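PDB 4IY1: halohydrin dehalogenase from Rhizobium radiobacter, which probably catalyses the reversible cleavage of vicinal halohydrins to epoxides and halide, and opens epoxides with nucleophiles such as cyanide. Local coordinates for residues B[200-205]-B[209-214]. The protein carries 37 engineered substitutions. Residues are numbered along the deposited sequence; the frame is centred on the assembly and turned at random.
Sequences AWVRKY and QRLGTQ. Engineered in segment 200-205: Trp-201 (natural residue His), Arg-203 (natural residue Lys), Tyr-205 (natural residue Val).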
# COMPACT_ATOMS: atom_id res chain seq x y z
N ALA B 200 10.52 -9.60 -25.56
CA ALA B 200 9.96 -8.30 -25.85
C ALA B 200 9.01 -7.88 -24.73
O ALA B 200 8.89 -6.70 -24.42
CB ALA B 200 9.24 -8.31 -27.20
N TRP B 201 8.30 -8.85 -24.17
CA TRP B 201 7.38 -8.61 -23.07
C TRP B 201 8.13 -8.11 -21.84
O TRP B 201 7.71 -7.14 -21.21
CB TRP B 201 6.61 -9.89 -22.75
CG TRP B 201 5.49 -9.72 -21.77
CD1 TRP B 201 4.15 -9.42 -22.04
CD2 TRP B 201 5.56 -9.88 -20.32
NE1 TRP B 201 3.41 -9.41 -20.88
CE2 TRP B 201 4.21 -9.63 -19.81
CE3 TRP B 201 6.59 -10.16 -19.41
CZ2 TRP B 201 3.93 -9.65 -18.45
CZ3 TRP B 201 6.29 -10.20 -18.05
CH2 TRP B 201 4.99 -9.92 -17.58
N VAL B 202 9.29 -8.70 -21.57
CA VAL B 202 10.07 -8.32 -20.41
C VAL B 202 10.58 -6.89 -20.55
O VAL B 202 10.36 -6.04 -19.67
CB VAL B 202 11.22 -9.30 -20.15
CG1 VAL B 202 12.19 -8.73 -19.11
CG2 VAL B 202 10.67 -10.65 -19.68
N ARG B 203 11.10 -6.59 -21.74
CA ARG B 203 11.64 -5.27 -22.04
C ARG B 203 10.55 -4.21 -22.04
O ARG B 203 10.80 -3.06 -21.71
CB ARG B 203 12.41 -5.27 -23.37
CG ARG B 203 13.50 -6.35 -23.43
CD ARG B 203 14.37 -6.22 -24.67
NE ARG B 203 15.47 -5.29 -24.45
CZ ARG B 203 15.45 -4.00 -24.78
NH1 ARG B 203 14.38 -3.48 -25.39
NH2 ARG B 203 16.50 -3.23 -24.52
N LYS B 204 9.33 -4.62 -22.36
CA LYS B 204 8.20 -3.72 -22.34
C LYS B 204 7.74 -3.33 -20.91
O LYS B 204 7.45 -2.17 -20.65
CB LYS B 204 7.05 -4.33 -23.10
CG LYS B 204 5.96 -3.34 -23.47
CD LYS B 204 4.98 -3.99 -24.41
CE LYS B 204 3.86 -3.05 -24.79
NZ LYS B 204 2.87 -3.78 -25.64
N TYR B 205 7.59 -4.31 -20.03
CA TYR B 205 6.78 -4.11 -18.82
C TYR B 205 7.61 -3.96 -17.53
O TYR B 205 7.11 -3.46 -16.51
CB TYR B 205 5.73 -5.21 -18.69
CG TYR B 205 4.58 -5.06 -19.66
CD1 TYR B 205 3.74 -3.97 -19.58
CD2 TYR B 205 4.37 -5.98 -20.68
CE1 TYR B 205 2.69 -3.80 -20.47
CE2 TYR B 205 3.35 -5.81 -21.60
CZ TYR B 205 2.50 -4.72 -21.48
OH TYR B 205 1.44 -4.53 -22.34
N GLN B 209 14.13 -3.63 -17.79
CA GLN B 209 14.13 -4.26 -19.11
C GLN B 209 14.98 -5.54 -19.16
O GLN B 209 15.58 -5.84 -20.17
CB GLN B 209 14.60 -3.28 -20.20
CG GLN B 209 13.67 -2.11 -20.40
CD GLN B 209 14.13 -1.17 -21.51
OE1 GLN B 209 15.32 -0.83 -21.59
NE2 GLN B 209 13.19 -0.67 -22.29
N ARG B 210 15.01 -6.28 -18.05
CA ARG B 210 15.60 -7.61 -17.99
C ARG B 210 14.90 -8.43 -16.93
O ARG B 210 13.99 -7.93 -16.26
CB ARG B 210 17.09 -7.53 -17.67
CG ARG B 210 17.41 -6.71 -16.43
CD ARG B 210 18.83 -6.99 -15.96
NE ARG B 210 19.16 -6.22 -14.76
CZ ARG B 210 19.15 -6.72 -13.53
NH1 ARG B 210 18.76 -7.99 -13.31
NH2 ARG B 210 19.55 -5.96 -12.52
N LEU B 211 15.22 -9.72 -16.89
CA LEU B 211 14.83 -10.61 -15.81
C LEU B 211 15.80 -10.38 -14.67
O LEU B 211 16.94 -9.99 -14.90
CB LEU B 211 14.91 -12.09 -16.25
CG LEU B 211 13.98 -12.60 -17.34
CD1 LEU B 211 14.43 -13.96 -17.88
CD2 LEU B 211 12.54 -12.67 -16.86
N GLY B 212 15.37 -10.67 -13.44
CA GLY B 212 16.32 -10.64 -12.32
C GLY B 212 17.06 -11.96 -12.23
O GLY B 212 16.59 -12.98 -12.77
N THR B 213 18.21 -11.96 -11.59
CA THR B 213 18.99 -13.20 -11.49
C THR B 213 18.71 -13.91 -10.17
O THR B 213 18.24 -13.28 -9.21
CB THR B 213 20.50 -12.93 -11.67
OG1 THR B 213 20.97 -12.11 -10.60
CG2 THR B 213 20.74 -12.17 -13.03
N GLN B 214 18.93 -15.23 -10.15
CA GLN B 214 18.98 -15.99 -8.91
C GLN B 214 19.89 -15.31 -7.91
O GLN B 214 19.64 -15.32 -6.70
CB GLN B 214 19.47 -17.44 -9.12
CG GLN B 214 18.42 -18.38 -9.69
CD GLN B 214 17.21 -18.56 -8.78
OE1 GLN B 214 17.32 -19.08 -7.66
NE2 GLN B 214 16.02 -18.19 -9.29
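Arg-210 O meets Val-202 CG1 across the contact at 3.5 Å and also takes two weak hydrogen bonds, from Thr-206 OG1 and from Tyr-231 OH of a third subunit. Thr-206 OG1 hydrogen-bonds Val-202 O as well, linking the end of the helix to the returning loop, and Gln-209 packs on Glu-165 of that third subunit. Val-202 divides its branches: CG1, anti to the backbone N (chi1 169°), rests on the peptide of Arg-210, while CG2 meets Leu-211 CD2 at 3.9 Å, the two side chains crossing at about a right angle. Trp-192 of helix 189-192 packs on both Val-202 and Leu-211, extending this apolar patch. One residue further along the helix, the backbone O of the engineered Arg-203 receives a weak hydrogen bond from Gln-209 NE2, 3.4 Å long, and the methylene Gln-209 CG presses on the same Arg-203 O at 3.3 Å. Extended beyond CG, the glutamine crosses the end of the helix and sets its amide over the guanidinium: Gln-209 CD lies over one face, the two planes 38° apart, and Gln-209 OE1 stays 4.0 Å from Arg-203 NH2, a loose contact rather than a bond. The Arg-210 side chain sets off away from the helix; its NH1 donates to Leu-211 O at 3.1 Å and forms a salt bridge with Glu-216, tying the extended loop 209-214 to the following helix. Altogether the contact folds the connection that follows helix 196-205 back against that helix, at the surface of the Rossmann-like short-chain dehydrogenase/reductase fold, before Thr-213 N-caps helix 214-225.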